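PDB 1W3W: annexin A8 from Homo sapiens, which binds calcium and phospholipids and acts as an anticoagulant, indirectly inhibiting the thromboplastin-specific complex of the blood coagulation cascade. Local coordinates for residues K226-S234 with M244-Q252; P176-Y187 with H212-I223. All coordinates share one frame; numbering follows the deposited sequence.

In the fold
Both contacts lie in, or at the borders of, the predicted third annexin repeat and follow one another along the chain, their centres about 13 Å apart. Contact 2 joins the first and third helices of the repeat, 176-191 and 210-224; contact 1 joins the two that come next, 228-235 and 238-252. They meet through a probable hydrogen bond of 2.5 Å between Tyr220 OH of contact 2 and Ser231 OG of contact 1, and through Val248 CG2, which lies 3.9 Å from Phe217 CZ. Ile228 also packs on Phe217 and Tyr220. Neither contact includes a ligand of the calcium ion, which is held by Met266, Gly268, Gly270 and Asp310 in the fourth repeat.

Contact 1: residues K226-S234 with M244-Q252; sequences KSIEDSIKS and MLTVVKCTQ
Ile232 takes part in three of the four apolar side-chain pairs between helices 228-235 and 238-252, whose segments run almost antiparallel (170°) at a rather wide axis separation of 10.2 Å. Its CD1 points at Val248 CG2, 3.8 Å away, and also brushes Met244 CB, while CG2, anti to the backbone N, rests 3.8 Å from Met244 CB and touches Leu245 CG, the leucine passing in the opposite direction. One turn earlier, Ile228 CG2 reaches the other methyl of Val248, CG1, at 4.0 Å. Leu245 CD2 lies 3.9 Å from Glu229 O and against Glu229 CB.

The polar edge is formed by Glu229 and Gln252, which approach from opposite directions with carboxylate and amide nearly coplanar (17°). The glutamate chain bends at chi2 (-87°), bringing OE2 alongside Val248 CG1 as well as to the amide. With an alanine here the CB contact with Leu245 would remain, but Gln252 would probably lose its carboxylate neighbour and Val248 CG1 one of its covering groups.

At the start of helix 228-235, Ser227 is the N-cap: its OG accepts from Asp230 N at 3.2 Å. Beyond the pair, Lys249 forms a salt bridge with Glu260, and Phe201 of helix 198-207 covers Ile232 and Met244. Two antiparallel helices joined by a short turn, with apolar side chains between them, make the helical hairpin formed by the last two helices of the five-helix annexin repeat.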
loop_
_atom_site.group_PDB
_atom_site.type_symbol
_atom_site.label_atom_id
_atom_site.label_comp_id
_atom_site.label_asym_id
_atom_site.label_seq_id
_atom_site.Cartn_x
_atom_site.Cartn_y
_atom_site.Cartn_z
ATOM N N LYS A 226 -5.119 -23.132 -18.582
ATOM C CA LYS A 226 -4.609 -22.902 -17.252
ATOM C C LYS A 226 -4.748 -21.395 -16.979
ATOM O O LYS A 226 -4.487 -20.575 -17.863
ATOM C CB LYS A 226 -3.143 -23.339 -17.202
ATOM C CG LYS A 226 -2.620 -23.648 -15.824
ATOM C CD LYS A 226 -1.245 -24.331 -15.889
ATOM C CE LYS A 226 -1.012 -25.227 -14.668
ATOM N NZ LYS A 226 0.398 -25.168 -14.185
ATOM N N SER A 227 -5.171 -21.026 -15.775
ATOM C CA SER A 227 -5.226 -19.624 -15.394
ATOM C C SER A 227 -3.801 -19.072 -15.286
ATOM O O SER A 227 -2.859 -19.810 -15.002
ATOM C CB SER A 227 -5.973 -19.462 -14.072
ATOM O OG SER A 227 -5.231 -20.027 -13.003
ATOM N N ILE A 228 -3.646 -17.773 -15.476
ATOM C CA ILE A 228 -2.328 -17.146 -15.341
ATOM C C ILE A 228 -1.783 -17.267 -13.908
ATOM O O ILE A 228 -0.596 -17.463 -13.715
ATOM C CB ILE A 228 -2.353 -15.664 -15.849
ATOM C CG1 ILE A 228 -0.937 -15.129 -16.060
ATOM C CG2 ILE A 228 -3.085 -14.754 -14.908
ATOM C CD1 ILE A 228 -0.228 -15.768 -17.200
ATOM N N GLU A 229 -2.664 -17.185 -12.912
ATOM C CA GLU A 229 -2.253 -17.350 -11.521
ATOM C C GLU A 229 -1.646 -18.746 -11.226
ATOM O O GLU A 229 -0.573 -18.844 -10.616
ATOM C CB GLU A 229 -3.385 -16.989 -10.526
ATOM C CG GLU A 229 -4.821 -17.224 -10.962
ATOM C CD GLU A 229 -5.448 -16.067 -11.745
ATOM O OE1 GLU A 229 -5.577 -16.210 -12.982
ATOM O OE2 GLU A 229 -5.836 -15.030 -11.140
ATOM N N ASP A 230 -2.307 -19.801 -11.689
ATOM C CA ASP A 230 -1.819 -21.166 -11.505
ATOM C C ASP A 230 -0.509 -21.398 -12.258
ATOM O O ASP A 230 0.344 -22.116 -11.775
ATOM C CB ASP A 230 -2.872 -22.196 -11.921
ATOM C CG ASP A 230 -3.983 -22.329 -10.903
ATOM O OD1 ASP A 230 -5.014 -22.952 -11.213
ATOM O OD2 ASP A 230 -3.909 -21.832 -9.761
ATOM N N SER A 231 -0.341 -20.760 -13.412
ATOM C CA SER A 231 0.910 -20.852 -14.157
ATOM C C SER A 231 2.032 -20.204 -13.386
ATOM O O SER A 231 3.068 -20.803 -13.210
ATOM C CB SER A 231 0.785 -20.225 -15.532
ATOM O OG SER A 231 -0.107 -20.984 -16.327
ATOM N N ILE A 232 1.812 -18.996 -12.890
ATOM C CA ILE A 232 2.794 -18.325 -12.033
ATOM C C ILE A 232 3.126 -19.162 -10.789
ATOM O O ILE A 232 4.290 -19.277 -10.415
ATOM C CB ILE A 232 2.293 -16.904 -11.638
ATOM C CG1 ILE A 232 2.276 -15.997 -12.872
ATOM C CG2 ILE A 232 3.182 -16.292 -10.560
ATOM C CD1 ILE A 232 1.429 -14.784 -12.731
ATOM N N LYS A 233 2.116 -19.748 -10.155
ATOM C CA LYS A 233 2.326 -20.542 -8.932
ATOM C C LYS A 233 3.158 -21.793 -9.194
ATOM O O LYS A 233 3.914 -22.227 -8.325
ATOM C CB LYS A 233 0.998 -20.973 -8.300
ATOM C CG LYS A 233 0.270 -19.882 -7.528
ATOM C CD LYS A 233 -1.025 -20.409 -6.919
ATOM C CE LYS A 233 -1.892 -19.289 -6.392
ATOM N NZ LYS A 233 -3.119 -19.797 -5.683
ATOM N N SER A 234 3.003 -22.390 -10.373
ATOM C CA SER A 234 3.735 -23.617 -10.686
ATOM C C SER A 234 5.119 -23.324 -11.253
ATOM O O SER A 234 6.006 -24.162 -11.131
ATOM C CB SER A 234 2.937 -24.512 -11.643
ATOM O OG SER A 234 2.944 -24.002 -12.953
ATOM N N MET A 244 4.743 -11.133 -9.017
ATOM C CA MET A 244 3.911 -11.430 -10.195
ATOM C C MET A 244 2.435 -11.574 -9.867
ATOM O O MET A 244 1.598 -10.965 -10.526
ATOM C CB MET A 244 4.407 -12.683 -10.928
ATOM C CG MET A 244 5.638 -12.406 -11.747
ATOM S SD MET A 244 6.268 -13.806 -12.682
ATOM C CE MET A 244 7.599 -12.985 -13.397
ATOM N N LEU A 245 2.118 -12.373 -8.855
ATOM C CA LEU A 245 0.740 -12.533 -8.412
ATOM C C LEU A 245 0.120 -11.201 -7.965
ATOM O O LEU A 245 -1.066 -10.985 -8.144
ATOM C CB LEU A 245 0.636 -13.565 -7.284
ATOM C CG LEU A 245 0.852 -15.037 -7.664
ATOM C CD1 LEU A 245 1.006 -15.898 -6.408
ATOM C CD2 LEU A 245 -0.287 -15.558 -8.533
ATOM N N THR A 246 0.927 -10.324 -7.373
ATOM C CA THR A 246 0.447 -9.025 -6.910
ATOM C C THR A 246 0.065 -8.168 -8.107
ATOM O O THR A 246 -0.995 -7.550 -8.114
ATOM C CB THR A 246 1.509 -8.318 -6.068
ATOM O OG1 THR A 246 1.728 -9.061 -4.874
ATOM C CG2 THR A 246 1.009 -6.997 -5.582
ATOM N N VAL A 247 0.909 -8.157 -9.133
ATOM C CA VAL A 247 0.578 -7.435 -10.364
ATOM C C VAL A 247 -0.726 -7.958 -10.947
ATOM O O VAL A 247 -1.605 -7.172 -11.306
ATOM C CB VAL A 247 1.721 -7.500 -11.403
ATOM C CG1 VAL A 247 1.293 -6.864 -12.740
ATOM C CG2 VAL A 247 2.913 -6.791 -10.875
ATOM N N VAL A 248 -0.879 -9.272 -11.010
ATOM C CA VAL A 248 -2.091 -9.877 -11.551
ATOM C C VAL A 248 -3.339 -9.476 -10.739
ATOM O O VAL A 248 -4.344 -9.027 -11.306
ATOM C CB VAL A 248 -1.962 -11.432 -11.644
ATOM C CG1 VAL A 248 -3.284 -12.065 -11.947
ATOM C CG2 VAL A 248 -0.952 -11.822 -12.716
ATOM N N LYS A 249 -3.260 -9.595 -9.413
ATOM C CA LYS A 249 -4.397 -9.251 -8.544
ATOM C C LYS A 249 -4.770 -7.777 -8.644
ATOM O O LYS A 249 -5.961 -7.442 -8.698
ATOM C CB LYS A 249 -4.088 -9.615 -7.092
ATOM C CG LYS A 249 -4.081 -11.107 -6.838
ATOM C CD LYS A 249 -3.504 -11.427 -5.482
ATOM C CE LYS A 249 -3.839 -12.863 -5.087
ATOM N NZ LYS A 249 -3.045 -13.254 -3.896
ATOM N N CYS A 250 -3.765 -6.897 -8.683
ATOM C CA CYS A 250 -4.002 -5.454 -8.784
ATOM C C CYS A 250 -4.624 -5.064 -10.127
ATOM O O CYS A 250 -5.382 -4.105 -10.223
ATOM C CB CYS A 250 -2.708 -4.683 -8.553
ATOM S SG CYS A 250 -2.201 -4.685 -6.814
ATOM N N THR A 251 -4.312 -5.830 -11.159
ATOM C CA THR A 251 -4.864 -5.602 -12.489
ATOM C C THR A 251 -6.332 -5.980 -12.545
ATOM O O THR A 251 -7.130 -5.270 -13.138
ATOM C CB THR A 251 -4.067 -6.444 -13.509
ATOM O OG1 THR A 251 -2.731 -5.945 -13.588
ATOM C CG2 THR A 251 -4.624 -6.298 -14.919
ATOM N N GLN A 252 -6.676 -7.104 -11.933
ATOM C CA GLN A 252 -8.037 -7.636 -11.940
ATOM C C GLN A 252 -8.998 -6.814 -11.070
ATOM O O GLN A 252 -10.075 -6.433 -11.508
ATOM C CB GLN A 252 -8.020 -9.083 -11.451
ATOM C CG GLN A 252 -7.307 -9.992 -12.420
ATOM C CD GLN A 252 -7.095 -11.392 -11.893
ATOM O OE1 GLN A 252 -7.002 -12.334 -12.680
ATOM N NE2 GLN A 252 -7.006 -11.537 -10.576
#

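Contact 2: residues P176-Y187 with H212-I223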
loop_
_atom_site.group_PDB
_atom_site.type_symbol
_atom_site.label_atom_id
_atom_site.label_comp_id
_atom_site.label_asym_id
_atom_site.label_seq_id
_atom_site.Cartn_x
_atom_site.Cartn_y
_atom_site.Cartn_z
ATOM N N PRO A 176 -5.612 -6.411 -30.604
ATOM C CA PRO A 176 -5.887 -7.840 -30.461
ATOM C C PRO A 176 -4.748 -8.734 -30.943
ATOM O O PRO A 176 -4.578 -9.823 -30.380
ATOM C CB PRO A 176 -7.150 -8.052 -31.310
ATOM C CG PRO A 176 -7.165 -6.897 -32.298
ATOM C CD PRO A 176 -6.496 -5.781 -31.604
ATOM N N ALA A 177 -4.006 -8.310 -31.967
ATOM C CA ALA A 177 -2.876 -9.101 -32.452
ATOM C C ALA A 177 -1.761 -9.168 -31.415
ATOM O O ALA A 177 -1.141 -10.211 -31.219
ATOM C CB ALA A 177 -2.335 -8.528 -33.766
ATOM N N LEU A 178 -1.506 -8.048 -30.754
ATOM C CA LEU A 178 -0.433 -7.989 -29.780
ATOM C C LEU A 178 -0.835 -8.734 -28.506
ATOM O O LEU A 178 -0.006 -9.389 -27.891
ATOM C CB LEU A 178 -0.058 -6.535 -29.485
ATOM C CG LEU A 178 1.077 -6.305 -28.484
ATOM C CD1 LEU A 178 2.406 -6.719 -29.071
ATOM C CD2 LEU A 178 1.119 -4.834 -28.079
ATOM N N ALA A 179 -2.111 -8.663 -28.143
ATOM C CA ALA A 179 -2.616 -9.378 -26.973
ATOM C C ALA A 179 -2.449 -10.877 -27.163
ATOM O O ALA A 179 -2.024 -11.577 -26.248
ATOM C CB ALA A 179 -4.094 -9.033 -26.727
ATOM N N LEU A 180 -2.764 -11.365 -28.358
ATOM C CA LEU A 180 -2.597 -12.775 -28.687
ATOM C C LEU A 180 -1.133 -13.193 -28.687
ATOM O O LEU A 180 -0.791 -14.259 -28.166
ATOM C CB LEU A 180 -3.245 -13.112 -30.041
ATOM C CG LEU A 180 -3.270 -14.601 -30.404
ATOM C CD1 LEU A 180 -4.101 -15.400 -29.395
ATOM C CD2 LEU A 180 -3.790 -14.835 -31.814
ATOM N N GLN A 181 -0.269 -12.351 -29.257
ATOM C CA GLN A 181 1.164 -12.609 -29.242
ATOM C C GLN A 181 1.730 -12.627 -27.815
ATOM O O GLN A 181 2.548 -13.474 -27.484
ATOM C CB GLN A 181 1.932 -11.594 -30.091
ATOM C CG GLN A 181 3.383 -12.025 -30.360
ATOM C CD GLN A 181 3.484 -13.434 -31.007
ATOM O OE1 GLN A 181 2.890 -13.676 -32.063
ATOM N NE2 GLN A 181 4.231 -14.351 -30.366
ATOM N N ASP A 182 1.305 -11.688 -26.986
ATOM C CA ASP A 182 1.706 -11.676 -25.588
ATOM C C ASP A 182 1.280 -12.965 -24.884
ATOM O O ASP A 182 2.072 -13.539 -24.155
ATOM C CB ASP A 182 1.126 -10.465 -24.860
ATOM C CG ASP A 182 1.882 -9.194 -25.154
ATOM O OD1 ASP A 182 1.378 -8.124 -24.743
ATOM O OD2 ASP A 182 2.972 -9.167 -25.784
ATOM N N ALA A 183 0.058 -13.427 -25.117
ATOM C CA ALA A 183 -0.428 -14.652 -24.491
ATOM C C ALA A 183 0.334 -15.883 -25.005
ATOM O O ALA A 183 0.680 -16.783 -24.239
ATOM C CB ALA A 183 -1.891 -14.809 -24.729
ATOM N N GLN A 184 0.605 -15.906 -26.301
ATOM C CA GLN A 184 1.418 -16.949 -26.901
ATOM C C GLN A 184 2.824 -16.954 -26.301
ATOM O O GLN A 184 3.354 -18.011 -26.008
ATOM C CB GLN A 184 1.487 -16.755 -28.425
ATOM C CG GLN A 184 2.070 -17.941 -29.187
ATOM C CD GLN A 184 1.196 -19.190 -29.076
ATOM O OE1 GLN A 184 1.643 -20.234 -28.587
ATOM N NE2 GLN A 184 -0.054 -19.078 -29.533
ATOM N N ASP A 185 3.412 -15.779 -26.094
ATOM C CA ASP A 185 4.761 -15.683 -25.523
ATOM C C ASP A 185 4.810 -16.128 -24.068
ATOM O O ASP A 185 5.803 -16.704 -23.643
ATOM C CB ASP A 185 5.298 -14.254 -25.595
ATOM C CG ASP A 185 5.662 -13.831 -27.001
ATOM O OD1 ASP A 185 5.919 -12.625 -27.186
ATOM O OD2 ASP A 185 5.675 -14.616 -27.977
ATOM N N LEU A 186 3.756 -15.844 -23.301
ATOM C CA LEU A 186 3.692 -16.257 -21.898
ATOM C C LEU A 186 3.582 -17.765 -21.788
ATOM O O LEU A 186 4.185 -18.383 -20.926
ATOM C CB LEU A 186 2.493 -15.617 -21.183
ATOM C CG LEU A 186 2.600 -14.118 -20.936
ATOM C CD1 LEU A 186 1.340 -13.627 -20.275
ATOM C CD2 LEU A 186 3.837 -13.767 -20.108
ATOM N N TYR A 187 2.804 -18.347 -22.676
ATOM C CA TYR A 187 2.644 -19.780 -22.735
ATOM C C TYR A 187 3.973 -20.459 -23.098
ATOM O O TYR A 187 4.402 -21.384 -22.416
ATOM C CB TYR A 187 1.580 -20.084 -23.764
ATOM C CG TYR A 187 1.254 -21.529 -23.959
ATOM C CD1 TYR A 187 0.865 -22.337 -22.892
ATOM C CD2 TYR A 187 1.297 -22.092 -25.227
ATOM C CE1 TYR A 187 0.542 -23.678 -23.089
ATOM C CE2 TYR A 187 0.975 -23.419 -25.430
ATOM C CZ TYR A 187 0.596 -24.208 -24.360
ATOM O OH TYR A 187 0.279 -25.531 -24.599
ATOM N N HIS A 212 -5.004 -3.988 -21.483
ATOM C CA HIS A 212 -4.347 -4.931 -22.378
ATOM C C HIS A 212 -4.101 -6.253 -21.646
ATOM O O HIS A 212 -4.366 -7.308 -22.188
ATOM C CB HIS A 212 -3.029 -4.338 -22.876
ATOM C CG HIS A 212 -2.238 -5.260 -23.751
ATOM N ND1 HIS A 212 -2.106 -5.062 -25.108
ATOM C CD2 HIS A 212 -1.528 -6.376 -23.462
ATOM C CE1 HIS A 212 -1.339 -6.011 -25.615
ATOM N NE2 HIS A 212 -0.985 -6.830 -24.640
ATOM N N LEU A 213 -3.638 -6.179 -20.401
ATOM C CA LEU A 213 -3.293 -7.383 -19.639
ATOM C C LEU A 213 -4.514 -8.227 -19.363
ATOM O O LEU A 213 -4.434 -9.448 -19.409
ATOM C CB LEU A 213 -2.595 -7.040 -18.326
ATOM C CG LEU A 213 -1.113 -6.668 -18.423
ATOM C CD1 LEU A 213 -0.627 -6.266 -17.051
ATOM C CD2 LEU A 213 -0.273 -7.786 -18.978
ATOM N N LEU A 214 -5.659 -7.591 -19.116
ATOM C CA LEU A 214 -6.890 -8.362 -18.901
ATOM C C LEU A 214 -7.232 -9.202 -20.111
ATOM O O LEU A 214 -7.675 -10.353 -19.977
ATOM C CB LEU A 214 -8.063 -7.455 -18.543
ATOM C CG LEU A 214 -7.952 -6.904 -17.116
ATOM C CD1 LEU A 214 -8.900 -5.731 -16.913
ATOM C CD2 LEU A 214 -8.231 -8.003 -16.123
ATOM N N ARG A 215 -7.041 -8.631 -21.296
ATOM C CA ARG A 215 -7.261 -9.389 -22.520
ATOM C C ARG A 215 -6.195 -10.485 -22.692
ATOM O O ARG A 215 -6.504 -11.562 -23.168
ATOM C CB ARG A 215 -7.297 -8.454 -23.727
ATOM C CG ARG A 215 -7.556 -9.148 -25.052
ATOM C CD ARG A 215 -8.982 -9.632 -25.222
ATOM N NE ARG A 215 -9.337 -9.667 -26.639
ATOM C CZ ARG A 215 -9.783 -8.624 -27.350
ATOM N NH1 ARG A 215 -9.958 -7.424 -26.791
ATOM N NH2 ARG A 215 -10.066 -8.792 -28.636
ATOM N N VAL A 216 -4.949 -10.199 -22.328
ATOM C CA VAL A 216 -3.897 -11.191 -22.396
ATOM C C VAL A 216 -4.257 -12.382 -21.495
ATOM O O VAL A 216 -4.076 -13.519 -21.902
ATOM C CB VAL A 216 -2.511 -10.617 -22.016
ATOM C CG1 VAL A 216 -1.483 -11.718 -21.850
ATOM C CG2 VAL A 216 -2.028 -9.621 -23.061
ATOM N N PHE A 217 -4.783 -12.121 -20.297
ATOM C CA PHE A 217 -5.110 -13.199 -19.367
ATOM C C PHE A 217 -6.219 -14.072 -19.918
ATOM O O PHE A 217 -6.173 -15.285 -19.776
ATOM C CB PHE A 217 -5.526 -12.676 -17.991
ATOM C CG PHE A 217 -4.473 -11.887 -17.279
ATOM C CD1 PHE A 217 -3.128 -11.966 -17.628
ATOM C CD2 PHE A 217 -4.832 -11.078 -16.224
ATOM C CE1 PHE A 217 -2.179 -11.239 -16.948
ATOM C CE2 PHE A 217 -3.882 -10.347 -15.552
ATOM C CZ PHE A 217 -2.565 -10.413 -15.927
ATOM N N GLU A 218 -7.217 -13.454 -20.540
ATOM C CA GLU A 218 -8.287 -14.188 -21.211
ATOM C C GLU A 218 -7.745 -15.099 -22.309
ATOM O O GLU A 218 -8.089 -16.280 -22.360
ATOM C CB GLU A 218 -9.280 -13.223 -21.861
ATOM C CG GLU A 218 -10.246 -12.527 -20.937
ATOM C CD GLU A 218 -11.215 -11.653 -21.727
ATOM O OE1 GLU A 218 -12.108 -12.217 -22.406
ATOM O OE2 GLU A 218 -11.055 -10.412 -21.712
ATOM N N GLU A 219 -6.923 -14.539 -23.201
ATOM C CA GLU A 219 -6.340 -15.299 -24.314
ATOM C C GLU A 219 -5.425 -16.414 -23.820
ATOM O O GLU A 219 -5.411 -17.516 -24.384
ATOM C CB GLU A 219 -5.550 -14.384 -25.268
ATOM C CG GLU A 219 -6.394 -13.376 -26.030
ATOM C CD GLU A 219 -7.483 -14.041 -26.857
ATOM O OE1 GLU A 219 -8.645 -13.623 -26.736
ATOM O OE2 GLU A 219 -7.181 -14.993 -27.609
ATOM N N TYR A 220 -4.659 -16.120 -22.774
ATOM C CA TYR A 220 -3.755 -17.090 -22.196
ATOM C C TYR A 220 -4.520 -18.341 -21.725
ATOM O O TYR A 220 -4.070 -19.456 -21.933
ATOM C CB TYR A 220 -2.970 -16.484 -21.038
ATOM C CG TYR A 220 -2.064 -17.487 -20.398
ATOM C CD1 TYR A 220 -0.830 -17.785 -20.953
ATOM C CD2 TYR A 220 -2.458 -18.180 -19.257
ATOM C CE1 TYR A 220 -0.004 -18.725 -20.377
ATOM C CE2 TYR A 220 -1.635 -19.118 -18.672
ATOM C CZ TYR A 220 -0.420 -19.396 -19.230
ATOM O OH TYR A 220 0.405 -20.325 -18.644
ATOM N N GLU A 221 -5.675 -18.139 -21.105
ATOM C CA GLU A 221 -6.517 -19.246 -20.668
ATOM C C GLU A 221 -6.996 -20.142 -21.798
ATOM O O GLU A 221 -7.010 -21.355 -21.637
ATOM C CB GLU A 221 -7.729 -18.737 -19.896
ATOM C CG GLU A 221 -7.361 -18.211 -18.537
ATOM C CD GLU A 221 -8.569 -17.961 -17.644
ATOM O OE1 GLU A 221 -8.356 -17.403 -16.557
ATOM O OE2 GLU A 221 -9.707 -18.322 -18.028
ATOM N N LYS A 222 -7.394 -19.549 -22.923
ATOM C CA LYS A 222 -7.813 -20.308 -24.107
ATOM C C LYS A 222 -6.693 -21.141 -24.713
ATOM O O LYS A 222 -6.912 -22.261 -25.178
ATOM C CB LYS A 222 -8.333 -19.366 -25.195
ATOM C CG LYS A 222 -9.583 -18.589 -24.818
ATOM N N ILE A 223 -5.490 -20.580 -24.717
ATOM C CA ILE A 223 -4.323 -21.217 -25.304
ATOM C C ILE A 223 -3.743 -22.289 -24.396
ATOM O O ILE A 223 -3.320 -23.331 -24.866
ATOM C CB ILE A 223 -3.224 -20.159 -25.576
ATOM C CG1 ILE A 223 -3.653 -19.216 -26.687
ATOM C CG2 ILE A 223 -1.896 -20.829 -25.950
ATOM C CD1 ILE A 223 -2.750 -17.990 -26.800
HETATM O O HOH W 1 3.270 -20.142 -18.949
#
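Asp182 OD1 is gripped by two groups: His212 NE2 donates to it at 2.7 Å, and Arg208 adds a salt bridge. The His212 bond is bent (N-H...O angle 139°) and reaches the anti side of the carboxylate, tilted out of its plane, with ring and carboxylate 60° apart. Ala179 CB lies over one face of that ring.

Along the crossing, Val216 fits as a knob among Ala179, Asp182, Ala183 and Leu186. Its CG2 touches Asp182 CB at 3.7 Å and CG1 faces Leu186 CD1. Ala183 is the reciprocal knob, its methyl 3.6 Å from Tyr220 N; the small residue lets the backbones come within 4.7 Å at the CA atoms of Ala183 and Tyr220.

Ile223 splits its branches: CG2, anti to the backbone N, makes a CH-pi contact over the Tyr187 ring, 3.9 Å from its centroid, while CD1 touches both Ala183 CB and Leu180 CD1. The Tyr220 ring turns its edge to Tyr187 N; its hydroxyl probably hydrogen-bonds to Ser231 and also bonds a water shared with Leu186 O.

This close knobs-into-holes crossing at -55° packs the first helix of the annexin repeat against its third, which lies across the other four in the right-handed superhelix.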